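Local coordinates for protein Alpha/beta hydrolase (Novosphingobium aromaticivorans, PDB 3BWX) that is probably a hydrolase of the alpha/beta-hydrolase fold, its substrate not known, and binds calcium ions in the crystal, at residues I175-W178 and L179-A182; N41-D44 and F45-L48; Q215-M218 and W219-F222; S242-T245 and A246-A250. The protein carries 1 engineered substitution. One frame throughout, in Å; residues are numbered along the deposited sequence. Where two conformers were deposited one is given.

Contact 1. Residues I175-W178 and L179-A182. With EDO (1,2-ethanediol), chain H.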
ATOM      1  N   ILE A 175       5.950  19.957  10.699  1.00 12.27           N
ATOM      2  CA  ILE A 175       5.233  20.440   9.514  1.00 12.14           C
ATOM      3  C   ILE A 175       5.844  19.930   8.236  1.00 10.74           C
ATOM      4  O   ILE A 175       5.152  19.728   7.253  1.00 10.59           O
ATOM      5  CB  ILE A 175       5.066  22.001   9.500  1.00 12.80           C
ATOM      6  CG1 ILE A 175       4.063  22.436   8.398  1.00 14.00           C
ATOM      7  CG2 ILE A 175       6.433  22.676   9.383  1.00 12.85           C
ATOM      8  CD1 ILE A 175       2.655  21.832   8.528  1.00 15.05           C
ATOM      9  N   THR A 176       7.161  19.732   8.244  1.00 10.56           N
ATOM     10  CA  THR A 176       7.821  19.219   7.056  1.00 11.09           C
ATOM     11  C   THR A 176       7.365  17.774   6.756  1.00 10.90           C
ATOM     12  O   THR A 176       7.204  17.399   5.607  1.00 12.42           O
ATOM     13  CB  THR A 176       9.363  19.364   7.076  1.00 13.22           C
ATOM     14  OG1 THR A 176       9.975  18.412   7.970  1.00 14.81           O
ATOM     15  CG2 THR A 176       9.775  20.802   7.460  1.00 12.60           C
ATOM     16  N   GLN A 177       7.145  17.003   7.821  1.00 11.23           N
ATOM     17  CA  GLN A 177       6.626  15.655   7.683  1.00 10.89           C
ATOM     18  C   GLN A 177       5.177  15.680   7.162  1.00 10.90           C
ATOM     19  O   GLN A 177       4.825  14.900   6.262  1.00 12.68           O
ATOM     20  CB  GLN A 177       6.758  14.853   8.972  1.00 10.41           C
ATOM     21  CG  GLN A 177       8.198  14.638   9.390  1.00 12.41           C
ATOM     22  CD  GLN A 177       8.291  14.033  10.751  1.00 14.74           C
ATOM     23  OE1 GLN A 177       8.101  14.736  11.771  1.00 13.04           O
ATOM     24  NE2 GLN A 177       8.537  12.697  10.798  1.00 15.51           N
ATOM     25  N   TRP A 178       4.315  16.542   7.692  1.00  9.69           N
ATOM     26  CA  TRP A 178       2.971  16.661   7.122  1.00 12.72           C
ATOM     27  C   TRP A 178       2.923  17.077   5.641  1.00 10.36           C
ATOM     28  O   TRP A 178       2.070  16.624   4.887  1.00 10.05           O
ATOM     29  CB  TRP A 178       2.108  17.631   7.943  1.00 11.57           C
ATOM     30  CG  TRP A 178       1.723  17.043   9.302  1.00 10.80           C
ATOM     31  CD1 TRP A 178       2.168  17.434  10.515  1.00 14.69           C
ATOM     32  CD2 TRP A 178       0.829  15.949   9.519  1.00  9.17           C
ATOM     33  NE1 TRP A 178       1.622  16.641  11.491  1.00 10.93           N
ATOM     34  CE2 TRP A 178       0.816  15.701  10.910  1.00  9.78           C
ATOM     35  CE3 TRP A 178       0.089  15.131   8.668  1.00  9.01           C
ATOM     36  CZ2 TRP A 178       0.041  14.684  11.487  1.00 10.94           C
ATOM     37  CZ3 TRP A 178      -0.652  14.091   9.242  1.00  7.73           C
ATOM     38  CH2 TRP A 178      -0.677  13.897  10.639  1.00 11.46           C
ATOM     39  N   LEU A 179       3.821  17.978   5.239  1.00  9.46           N
ATOM     40  CA  LEU A 179       3.872  18.441   3.852  1.00  7.92           C
ATOM     41  C   LEU A 179       4.340  17.319   2.921  1.00 10.13           C
ATOM     42  O   LEU A 179       3.795  17.121   1.835  1.00  9.96           O
ATOM     43  CB  LEU A 179       4.757  19.681   3.721  1.00  8.41           C
ATOM     44  CG  LEU A 179       4.131  20.978   4.200  1.00  9.95           C
ATOM     45  CD1 LEU A 179       5.262  22.037   4.294  1.00 10.93           C
ATOM     46  CD2 LEU A 179       3.003  21.454   3.349  1.00 13.40           C
ATOM     47  N   ARG A 180       5.352  16.593   3.367  1.00 10.00           N
ATOM     48  CA  ARG A 180       5.876  15.455   2.596  1.00  9.82           C
ATOM     49  C   ARG A 180       4.749  14.414   2.381  1.00 10.90           C
ATOM     50  O   ARG A 180       4.529  13.897   1.297  1.00 12.32           O
ATOM     51  CB  ARG A 180       7.065  14.806   3.341  1.00 11.01           C
ATOM     52  CG  ARG A 180       7.728  13.704   2.511  1.00 13.46           C
ATOM     53  CD  ARG A 180       8.709  12.855   3.312  1.00 19.02           C
ATOM     54  NE  ARG A 180       9.755  13.687   3.800  1.00 30.96           N
ATOM     55  CZ  ARG A 180      10.153  13.851   5.069  1.00 30.20           C
ATOM     56  NH1 ARG A 180       9.694  13.158   6.122  1.00 22.47           N
ATOM     57  NH2 ARG A 180      11.134  14.693   5.261  1.00 28.30           N
ATOM     58  N   TYR A 181       4.020  14.147   3.450  1.00 10.97           N
ATOM     59  CA  TYR A 181       2.897  13.236   3.388  1.00 11.29           C
ATOM     60  C   TYR A 181       1.797  13.753   2.454  1.00 10.51           C
ATOM     61  O   TYR A 181       1.206  12.964   1.699  1.00 11.18           O
ATOM     62  CB  TYR A 181       2.357  13.143   4.808  1.00 11.86           C
ATOM     63  CG  TYR A 181       1.179  12.231   5.081  1.00 14.17           C
ATOM     64  CD1 TYR A 181       1.349  10.865   5.125  1.00 16.67           C
ATOM     65  CD2 TYR A 181      -0.061  12.749   5.392  1.00 14.76           C
ATOM     66  CE1 TYR A 181       0.293  10.027   5.431  1.00 18.05           C
ATOM     67  CE2 TYR A 181      -1.123  11.929   5.698  1.00 15.72           C
ATOM     68  CZ  TYR A 181      -0.929  10.562   5.722  1.00 15.16           C
ATOM     69  OH  TYR A 181      -1.980   9.705   6.036  1.00 22.12           O
ATOM     70  N   ALA A 182       1.451  15.047   2.560  1.00  9.02           N
ATOM     71  CA  ALA A 182       0.382  15.677   1.771  1.00  9.65           C
ATOM     72  C   ALA A 182       0.695  15.448   0.292  1.00  7.04           C
ATOM     73  O   ALA A 182      -0.216  15.078  -0.481  1.00  8.69           O
ATOM     74  CB  ALA A 182       0.214  17.189   2.095  1.00  8.58           C
TER
HETATM   75  C1  EDO H 291       6.708  10.540   5.719  1.00 20.63           C
HETATM   76  O1  EDO H 291       8.077  10.402   5.271  1.00 21.20           O
HETATM   77  C2  EDO H 291       6.493  11.844   6.492  1.00 18.95           C
HETATM   78  O2  EDO H 291       7.274  11.767   7.695  1.00 29.26           O
HETATM   79  O   HOH W   1      11.183  16.150   7.452  1.00 33.79           O

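Contact 2. Residues N41-D44 and F45-L48. With EDO (1,2-ethanediol), chain G.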
ATOM      1  N   ASN A  41      -1.008   5.751  -3.828  1.00  7.16           N
ATOM      2  CA  ASN A  41      -0.345   5.647  -5.124  1.00  8.09           C
ATOM      3  C   ASN A  41       1.186   5.382  -4.937  1.00  7.51           C
ATOM      4  O   ASN A  41       1.706   5.163  -3.813  1.00  8.10           O
ATOM      5  CB  ASN A  41      -0.650   6.896  -5.981  1.00  7.46           C
ATOM      6  CG  ASN A  41      -0.057   8.157  -5.379  1.00 11.75           C
ATOM      7  OD1 ASN A  41       1.170   8.309  -5.384  1.00 10.54           O
ATOM      8  ND2 ASN A  41      -0.900   9.023  -4.793  1.00  8.24           N
ATOM      9  N   ALA A  42       1.918   5.350  -6.041  1.00  8.74           N
ATOM     10  CA  ALA A  42       3.322   4.965  -6.008  1.00  8.86           C
ATOM     11  C   ALA A  42       4.149   5.900  -5.131  1.00  7.50           C
ATOM     12  O   ALA A  42       5.201   5.512  -4.579  1.00  7.37           O
ATOM     13  CB  ALA A  42       3.903   4.944  -7.417  1.00  9.55           C
ATOM     14  N   ARG A  43       3.691   7.139  -4.950  1.00  7.83           N
ATOM     15  CA  ARG A  43       4.456   8.101  -4.137  1.00  6.12           C
ATOM     16  C   ARG A  43       4.593   7.720  -2.671  1.00  6.63           C
ATOM     17  O   ARG A  43       5.498   8.177  -2.002  1.00  9.01           O
ATOM     18  CB  ARG A  43       3.949   9.545  -4.277  1.00  7.51           C
ATOM     19  CG  ARG A  43       3.983   9.987  -5.696  1.00 10.02           C
ATOM     20  CD  ARG A  43       3.748  11.483  -5.897  1.00 12.07           C
ATOM     21  NE  ARG A  43       2.502  12.035  -5.368  1.00 10.17           N
ATOM     22  CZ  ARG A  43       1.292  11.898  -5.914  1.00 11.70           C
ATOM     23  NH1 ARG A  43       1.093  11.125  -6.953  1.00 11.00           N
ATOM     24  NH2 ARG A  43       0.272  12.495  -5.326  1.00 10.64           N
ATOM     25  N   ASP A  44       3.727   6.835  -2.182  1.00  7.89           N
ATOM     26  CA  ASP A  44       3.877   6.349  -0.786  1.00  5.90           C
ATOM     27  C   ASP A  44       5.189   5.637  -0.602  1.00  7.53           C
ATOM     28  O   ASP A  44       5.723   5.602   0.522  1.00  9.55           O
ATOM     29  CB  ASP A  44       2.728   5.444  -0.352  1.00  7.83           C
ATOM     30  CG  ASP A  44       1.556   6.220   0.278  1.00 10.23           C
ATOM     31  OD1 ASP A  44       1.523   7.481   0.282  1.00 13.88           O
ATOM     32  OD2 ASP A  44       0.666   5.555   0.800  1.00 13.33           O
ATOM     33  N   PHE A  45       5.750   5.138  -1.710  1.00  7.80           N
ATOM     34  CA  PHE A  45       7.037   4.434  -1.708  1.00  7.89           C
ATOM     35  C   PHE A  45       8.215   5.232  -2.236  1.00  8.59           C
ATOM     36  O   PHE A  45       9.304   4.692  -2.491  1.00  9.99           O
ATOM     37  CB  PHE A  45       6.859   3.136  -2.508  1.00  8.33           C
ATOM     38  CG  PHE A  45       5.816   2.227  -1.931  1.00 10.64           C
ATOM     39  CD1 PHE A  45       6.063   1.516  -0.741  1.00 12.11           C
ATOM     40  CD2 PHE A  45       4.574   2.122  -2.535  1.00 10.06           C
ATOM     41  CE1 PHE A  45       5.079   0.699  -0.191  1.00 13.62           C
ATOM     42  CE2 PHE A  45       3.601   1.307  -1.959  1.00 11.90           C
ATOM     43  CZ  PHE A  45       3.847   0.613  -0.821  1.00 12.53           C
ATOM     44  N   GLU A  46       8.046   6.540  -2.411  1.00  9.68           N
ATOM     45  CA  GLU A  46       9.040   7.314  -3.154  1.00  8.59           C
ATOM     46  C   GLU A  46      10.410   7.327  -2.453  1.00  8.75           C
ATOM     47  O   GLU A  46      11.432   7.470  -3.126  1.00 13.25           O
ATOM     48  CB  GLU A  46       8.559   8.757  -3.375  1.00 10.17           C
ATOM     49  CG  GLU A  46       8.343   9.589  -2.105  1.00 10.67           C
ATOM     50  CD  GLU A  46       7.699  10.975  -2.276  1.00 12.27           C
ATOM     51  OE1 GLU A  46       7.285  11.286  -3.417  1.00 13.35           O
ATOM     52  OE2 GLU A  46       7.578  11.713  -1.246  1.00 11.69           O
ATOM     53  N   ASP A  47      10.425   7.315  -1.114  1.00  8.15           N
ATOM     54  CA  ASP A  47      11.702   7.266  -0.360  1.00  9.08           C
ATOM     55  C   ASP A  47      12.203   5.821  -0.143  1.00 10.16           C
ATOM     56  O   ASP A  47      13.394   5.540  -0.319  1.00 11.28           O
ATOM     57  CB  ASP A  47      11.610   8.040   0.995  1.00  8.22           C
ATOM     58  CG  ASP A  47      11.518   9.548   0.816  1.00 13.73           C
ATOM     59  OD1 ASP A  47      11.574  10.018  -0.335  1.00 13.86           O
ATOM     60  OD2 ASP A  47      11.392  10.259   1.842  1.00 14.64           O
ATOM     61  N   LEU A  48      11.288   4.903   0.189  1.00  8.87           N
ATOM     62  CA  LEU A  48      11.709   3.502   0.383  1.00  8.85           C
ATOM     63  C   LEU A  48      12.321   2.945  -0.897  1.00 10.31           C
ATOM     64  O   LEU A  48      13.315   2.269  -0.875  1.00  9.31           O
ATOM     65  CB  LEU A  48      10.515   2.646   0.785  1.00  9.84           C
ATOM     66  CG  LEU A  48      10.831   1.174   1.013  1.00  8.52           C
ATOM     67  CD1 LEU A  48      11.800   1.021   2.156  1.00 12.52           C
ATOM     68  CD2 LEU A  48       9.535   0.396   1.237  1.00 10.37           C
TER
HETATM   69  C1  EDO G 290      11.990  10.289   5.111  1.00 17.11           C
HETATM   70  O1  EDO G 290      12.286   9.329   4.096  1.00 15.08           O
HETATM   71  C2  EDO G 290      13.042  10.182   6.188  1.00 27.34           C
HETATM   72  O2  EDO G 290      14.309  10.579   5.643  1.00 24.94           O
HETATM   73  O   HOH W   2       8.673   6.061   1.001  1.00  9.32           O

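Contact 3. Residues Q215-M218 and W219-F222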
ATOM      1  N   GLN A 215     -15.592 -11.415   2.340  1.00 29.98           N
ATOM      2  CA  GLN A 215     -16.517 -12.040   3.309  1.00 31.54           C
ATOM      3  C   GLN A 215     -16.089 -13.493   3.591  1.00 31.78           C
ATOM      4  O   GLN A 215     -16.803 -14.451   3.297  1.00 30.45           O
ATOM      5  CB  GLN A 215     -17.969 -11.959   2.798  1.00 31.95           C
ATOM      6  N   VAL A 216     -14.909 -13.624   4.191  1.00 29.53           N
ATOM      7  CA  VAL A 216     -14.233 -14.907   4.348  1.00 27.31           C
ATOM      8  C   VAL A 216     -13.319 -14.772   5.574  1.00 25.72           C
ATOM      9  O   VAL A 216     -12.825 -13.677   5.875  1.00 27.94           O
ATOM     10  CB  VAL A 216     -13.391 -15.244   3.075  1.00 27.57           C
ATOM     11  CG1 VAL A 216     -12.058 -14.460   3.047  1.00 22.21           C
ATOM     12  CG2 VAL A 216     -13.149 -16.775   2.923  1.00 21.70           C
ATOM     13  N   ASP A 217     -13.132 -15.869   6.293  1.00 25.06           N
ATOM     14  CA  ASP A 217     -12.112 -15.948   7.332  1.00 23.28           C
ATOM     15  C   ASP A 217     -10.797 -15.779   6.582  1.00 19.93           C
ATOM     16  O   ASP A 217     -10.496 -16.573   5.684  1.00 21.65           O
ATOM     17  CB  ASP A 217     -12.237 -17.301   8.034  1.00 24.53           C
ATOM     18  CG  ASP A 217     -11.107 -17.611   8.985  1.00 26.01           C
ATOM     19  OD1 ASP A 217     -10.231 -16.748   9.289  1.00 16.58           O
ATOM     20  OD2 ASP A 217     -11.134 -18.775   9.437  1.00 29.40           O
HETATM   21  N   MSE A 218     -10.050 -14.716   6.900  1.00 18.25           N
HETATM   22  CA  MSE A 218      -8.761 -14.466   6.222  1.00 16.65           C
HETATM   23  C   MSE A 218      -7.539 -15.075   6.859  1.00 13.84           C
HETATM   24  O   MSE A 218      -6.449 -15.003   6.282  1.00 11.34           O
HETATM   25  CB  MSE A 218      -8.539 -12.983   6.008  1.00 16.30           C
HETATM   26  CG  MSE A 218      -9.614 -12.412   5.092  1.00 22.22           C
HETATM   27 SE   MSE A 218      -9.188 -10.614   4.640  0.75 30.75          SE
HETATM   28  CE  MSE A 218      -9.474  -9.795   6.394  1.00 30.84           C
ATOM     29  N   TRP A 219      -7.710 -15.751   7.981  1.00 12.11           N
ATOM     30  CA  TRP A 219      -6.574 -16.473   8.558  1.00 11.68           C
ATOM     31  C   TRP A 219      -5.905 -17.461   7.584  1.00 10.27           C
ATOM     32  O   TRP A 219      -4.678 -17.540   7.559  1.00  9.20           O
ATOM     33  CB  TRP A 219      -6.986 -17.113   9.864  1.00 11.29           C
ATOM     34  CG  TRP A 219      -6.988 -16.120  10.964  1.00 13.24           C
ATOM     35  CD1 TRP A 219      -8.073 -15.568  11.562  1.00 16.10           C
ATOM     36  CD2 TRP A 219      -5.843 -15.533  11.576  1.00 15.26           C
ATOM     37  NE1 TRP A 219      -7.673 -14.680  12.529  1.00 17.54           N
ATOM     38  CE2 TRP A 219      -6.304 -14.646  12.563  1.00 14.64           C
ATOM     39  CE3 TRP A 219      -4.475 -15.696  11.408  1.00  8.77           C
ATOM     40  CZ2 TRP A 219      -5.426 -13.913  13.383  1.00 17.04           C
ATOM     41  CZ3 TRP A 219      -3.600 -14.963  12.209  1.00 16.64           C
ATOM     42  CH2 TRP A 219      -4.078 -14.094  13.191  1.00 12.38           C
ATOM     43  N   PRO A 220      -6.698 -18.213   6.795  1.00  9.78           N
ATOM     44  CA  PRO A 220      -6.072 -19.107   5.812  1.00  9.25           C
ATOM     45  C   PRO A 220      -5.197 -18.404   4.798  1.00  9.83           C
ATOM     46  O   PRO A 220      -4.178 -18.944   4.410  1.00 10.97           O
ATOM     47  CB  PRO A 220      -7.296 -19.744   5.112  1.00 10.39           C
ATOM     48  CG  PRO A 220      -8.334 -19.765   6.176  1.00 12.99           C
ATOM     49  CD  PRO A 220      -8.158 -18.419   6.836  1.00 11.77           C
ATOM     50  N   LEU A 221      -5.574 -17.196   4.389  1.00  9.54           N
ATOM     51  CA  LEU A 221      -4.775 -16.418   3.438  1.00  9.98           C
ATOM     52  C   LEU A 221      -3.471 -15.943   4.141  1.00 11.72           C
ATOM     53  O   LEU A 221      -2.376 -15.997   3.584  1.00 12.66           O
ATOM     54  CB  LEU A 221      -5.564 -15.227   2.894  1.00 12.36           C
ATOM     55  CG  LEU A 221      -6.836 -15.549   2.118  1.00 14.32           C
ATOM     56  CD1 LEU A 221      -7.572 -14.249   1.849  1.00 16.73           C
ATOM     57  CD2 LEU A 221      -6.515 -16.220   0.806  1.00 16.82           C
ATOM     58  N   PHE A 222      -3.582 -15.514   5.379  1.00  9.74           N
ATOM     59  CA  PHE A 222      -2.393 -15.129   6.116  1.00  9.30           C
ATOM     60  C   PHE A 222      -1.462 -16.307   6.271  1.00 10.24           C
ATOM     61  O   PHE A 222      -0.255 -16.241   6.050  1.00 10.80           O
ATOM     62  CB  PHE A 222      -2.774 -14.576   7.502  1.00  9.80           C
ATOM     63  CG  PHE A 222      -1.580 -14.398   8.397  1.00  7.22           C
ATOM     64  CD1 PHE A 222      -0.719 -13.305   8.254  1.00  7.68           C
ATOM     65  CD2 PHE A 222      -1.245 -15.366   9.328  1.00 13.38           C
ATOM     66  CE1 PHE A 222       0.460 -13.214   8.985  1.00 10.69           C
ATOM     67  CE2 PHE A 222      -0.062 -15.266  10.045  1.00 11.41           C
ATOM     68  CZ  PHE A 222       0.755 -14.185   9.909  1.00 11.26           C
TER

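Contact 4. Residues S242-T245 and A246-A250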
ATOM      1  N   SER A 242      -4.872  -4.770  15.542  1.00 10.87           N
ATOM      2  CA  SER A 242      -4.726  -4.818  16.976  1.00 13.35           C
ATOM      3  C   SER A 242      -3.414  -5.500  17.401  1.00 12.90           C
ATOM      4  O   SER A 242      -2.844  -6.325  16.648  1.00 10.76           O
ATOM      5  CB  SER A 242      -5.933  -5.531  17.597  1.00 12.95           C
ATOM      6  OG  SER A 242      -5.839  -6.948  17.483  1.00 13.85           O
ATOM      7  N   ALA A 243      -2.920  -5.134  18.590  1.00 12.14           N
ATOM      8  CA  ALA A 243      -1.747  -5.804  19.144  1.00 11.65           C
ATOM      9  C   ALA A 243      -1.965  -7.309  19.290  1.00 11.15           C
ATOM     10  O   ALA A 243      -1.059  -8.119  19.031  1.00 12.72           O
ATOM     11  CB  ALA A 243      -1.325  -5.180  20.487  1.00 12.04           C
ATOM     12  N   GLN A 244      -3.185  -7.676  19.675  0.50 11.39           N
ATOM     13  CA  GLN A 244      -3.542  -9.071  19.841  0.50 11.98           C
ATOM     14  C   GLN A 244      -3.440  -9.868  18.531  0.50 12.04           C
ATOM     15  O   GLN A 244      -2.862 -10.951  18.495  0.50 13.46           O
ATOM     16  CB  GLN A 244      -4.955  -9.191  20.447  0.50 13.28           C
ATOM     17  CG  GLN A 244      -5.103 -10.460  21.235  0.50 11.32           C
ATOM     18  CD  GLN A 244      -6.519 -10.740  21.766  0.50 11.52           C
ATOM     19  OE1 GLN A 244      -7.232  -9.852  22.218  0.50 16.31           O
ATOM     20  NE2 GLN A 244      -6.910 -12.002  21.713  0.50 11.57           N
ATOM     21  N   THR A 245      -4.004  -9.329  17.457  1.00 12.47           N
ATOM     22  CA  THR A 245      -3.959  -9.991  16.149  1.00 12.94           C
ATOM     23  C   THR A 245      -2.517 -10.121  15.636  1.00 12.04           C
ATOM     24  O   THR A 245      -2.089 -11.168  15.105  1.00  9.18           O
ATOM     25  CB  THR A 245      -4.819  -9.206  15.132  1.00 14.77           C
ATOM     26  OG1 THR A 245      -6.203  -9.201  15.558  1.00 14.50           O
ATOM     27  CG2 THR A 245      -4.697  -9.814  13.753  1.00 12.94           C
ATOM     28  N   ALA A 246      -1.756  -9.050  15.806  1.00  9.62           N
ATOM     29  CA  ALA A 246      -0.319  -9.042  15.444  1.00  9.42           C
ATOM     30  C   ALA A 246       0.475 -10.095  16.205  1.00 11.98           C
ATOM     31  O   ALA A 246       1.286 -10.773  15.622  1.00 10.76           O
ATOM     32  CB  ALA A 246       0.303  -7.641  15.602  1.00  9.44           C
ATOM     33  N   ALA A 247       0.231 -10.252  17.505  1.00 10.54           N
ATOM     34  CA  ALA A 247       0.940 -11.297  18.283  1.00  9.18           C
ATOM     35  C   ALA A 247       0.535 -12.702  17.801  1.00 11.42           C
ATOM     36  O   ALA A 247       1.386 -13.573  17.698  1.00 10.99           O
ATOM     37  CB  ALA A 247       0.709 -11.142  19.778  1.00 11.94           C
ATOM     38  N   LYS A 248      -0.731 -12.898  17.438  1.00 10.03           N
ATOM     39  CA  LYS A 248      -1.148 -14.155  16.795  1.00 10.73           C
ATOM     40  C   LYS A 248      -0.433 -14.413  15.466  1.00 10.60           C
ATOM     41  O   LYS A 248       0.032 -15.505  15.219  1.00 12.08           O
ATOM     42  CB  LYS A 248      -2.669 -14.224  16.660  1.00 12.60           C
ATOM     43  CG  LYS A 248      -3.393 -14.440  17.968  1.00 20.44           C
ATOM     44  CD  LYS A 248      -4.851 -14.061  17.827  1.00 26.79           C
ATOM     45  CE  LYS A 248      -5.670 -14.526  19.044  1.00 28.55           C
ATOM     46  NZ  LYS A 248      -7.119 -14.258  18.827  1.00 29.91           N
HETATM   47  N   MSE A 249      -0.328 -13.383  14.622  1.00  8.45           N
HETATM   48  CA  MSE A 249       0.459 -13.475  13.386  1.00 11.03           C
HETATM   49  C   MSE A 249       1.917 -13.877  13.685  1.00 11.18           C
HETATM   50  O   MSE A 249       2.487 -14.804  13.062  1.00 11.85           O
HETATM   51  CB  MSE A 249       0.379 -12.136  12.614  1.00  8.25           C
HETATM   52  CG  MSE A 249      -1.010 -11.828  12.076  1.00  9.85           C
HETATM   53 SE   MSE A 249      -1.212  -9.955  11.671  0.75 10.54          SE
HETATM   54  CE  MSE A 249      -0.565  -9.941   9.843  1.00 11.87           C
ATOM     55  N   ALA A 250       2.542 -13.190  14.652  1.00  9.53           N
ATOM     56  CA  ALA A 250       3.928 -13.431  15.002  1.00 12.72           C
ATOM     57  C   ALA A 250       4.200 -14.804  15.557  1.00 12.13           C
ATOM     58  O   ALA A 250       5.361 -15.228  15.573  1.00 13.97           O
ATOM     59  CB  ALA A 250       4.409 -12.374  15.982  1.00 14.06           C
TER

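Contact 1. Residues I175-W178 and L179-A182
Arg180 sends its guanidinium back toward Gln177 and Thr176, and Tyr181 lies side by side with Trp178. The arginine CB rests 3.4 Å from Thr176 O, the carbonyl that also accepts the hydrogen bond of Arg180 N at 3.0 Å. With CG anti to the backbone N (chi1 -174°) the chain first runs out from the helix. CD then passes 3.2 Å from O1 of an ethanediol, probably from the crystallisation liquor, before a bend at chi3 swings the guanidinium back toward the first turn. NH1 gives a weak bond to that same O1 and lies near Gln177 CG, while the ethanediol O2, at the guanidinium edge and close to its plane, takes a weak bond from Gln177 NE2. At the other tip NH2 donates to a water (2.6 Å), which in turn donates to Thr176 OG1; that hydroxyl is also bonded to Asp174 OD1. Trp178 and Tyr181 form an offset edge-to-face pair: the Trp178 six-membered ring directs its edge at the Tyr181 face, with centroids 5.8 Å apart and planes at 85°. Both rings also meet Trp173 edge-to-face, and Ile175 CG1 packs 4.3 Å from Leu179 CD1. Four i to i+4 backbone bonds mark a regular alpha-helix, 175-185. Coming in sequence between strands 122-128 and 230-235 of the main sheet, it is consistent with the cap, or lid, insertion of alpha/beta hydrolases.

Contact 2. Residues N41-D44 and F45-L48
Phe45 N and Glu46 N each reach back three residues, to Ala42 O (2.9 Å) and Arg43 O (3.1 Å), so the chain enters its helix through a 3-10 turn. An Asx turn precedes it: Asn41 OD1 accepts from Arg43 N at 2.8 Å. The same oxygen lies over one face of the Arg43 guanidinium, 3.2 Å above its plane and offset toward the rim. Glu46 has CG between its backbone N and carbonyl carbon (chi1 63°), which brings CG to 3.2 Å from Arg43 O. Phe45 leaves the turn in another direction, its CB 3.6 Å from Ala42 O and that oxygen at the ring edge. One water receives the Leu48 N hydrogen bond and gives its own to Asp44 O, bridging carbonyl and amide four residues apart. Asp47 OD2 accepts from O1 of an ethanediol, probably from the crystallisation liquor, at 2.6 Å. Arg184 of helix 175-185 gathers several of these groups, forming salt bridges with Glu46 OE2 and Asp47 OD2 and accepting from Asn41 ND2 through its backbone O. Arg43 and Asp44 lean on the same helix, where Arg43 NE donates to Lys183 O; Ala42 and Glu46 meet Arg21 of strand 17-23, and Phe45 packs on Cys60 of strand 58-61, so the loop after strand 32-35 is wedged between sheet and helix.

Contact 3. Residues Q215-M218 and W219-F222
Asp217 bends its carboxylate forward over the start of the helix, and OD1 accepts from Trp219 N at 3.0 Å, a capping bond. With CG anti to its own backbone N (chi1 171°), the aspartate brings OD1 to Trp219 N, which meets it from above the carboxylate plane. That oxygen also lies in the plane of the Trp219 ring, at its edge and 3.3 Å from CD1, the two flat groups being turned 73° apart. Close packing continues on the backbone side: Pro220 CD sits 3.2 Å from Asp217 O, and the proline ring crosses the aspartate at about a right angle. Met218 O takes two donors, a nearly straight bond from Phe222 N at 3.0 Å (165°) and a weak one from Leu221 N. The closest side-chain contacts thus lie on the exposed side, with Asp217 and Pro220, while the buried side is the looser across these segments: Met218, present as selenomethionine, keeps its CG 4.2 Å from Leu221 CD1. Met218 and Phe222 share Pro132 as a neighbour, and Leu221 lies against Met112, Leu113 and Ala116 of helix 106-117. Between these extremes stands Trp219, partly exposed, its NE1 bonded to Glu133 OE2. A side chain capping an amide at the start is a familiar way to begin an alpha-helix. Here it starts helix 219-225, which leads into strand 230-235 of the central sheet, consistent with the helix that follows the cap insertion in the alpha/beta-hydrolase fold.

Contact 4. Residues S242-T245 and A246-A250
Thr245 and Met249 meet one turn apart on the buried side of the helix. The selenium of Met249, a selenomethionine, lies 4.1 Å from Thr245 CG2, the two side chains crossing at a slant. Met249 CG comes closer still to the backbone, 3.3 Å from Thr245 O, the carbonyl that accepts Met249 N at 2.9 Å; a bend at chi3 (88°) then turns CE away from the extended line of the chain. On the exposed side Lys248 is stretched out beyond CG, so that its CG and CD both pass beside Gln244 O, at 3.6 and 3.8 Å. Gln244 was deposited in two conformers, so the approach of its side chain to Lys248 is doubtful. The alanines fill the remaining positions with small contacts, Ala246 CB lying 3.6 Å from Ser242 O and Ala247 CB at the same distance from Ala243 O. Ser242, at the N-cap position, places OG 3.0 Å from Thr245 OG1.

In the second shell Glu133 OE1 is hydrogen-bonded to that threonine hydroxyl and holds it in place. From Ser242 O to Met249 N, four i to i+4 bonds hold the backbone regular. The helix 243-250 connects strands 230-235 and 255-260 in a beta-alpha-beta crossover: Ala243 and Ala246 rest on Arg234 and Met249 on Val232 of the first strand, Ala246 and Ala250 on Leu257 of the second. Toward helix 219-225, Lys248 and Met249 touch Trp219, and Met249 also touches Phe222.

Followed from the N terminus, the contacts come in series, none crossing or enclosing another, and each closes only a local turn. Contact 2 comes first, in the loop leaving strand 32-35 for helix 46-52. Contact 1 follows far along the chain, in helix 175-185, yet packs beside it through Arg180, whose CD is 4.0 Å from Asp47 OD2. Contact 3 opens helix 219-225 and contact 4 begins helix 243-250; these two touch closely, Phe222 CZ being 3.4 Å from Met249 CB. The pairs stay apart, with contacts 1 and 3 about 35 Å between centres. One pair joins the probable cap region to the sheet, the other packs together the helices that precede and follow strand 230-235.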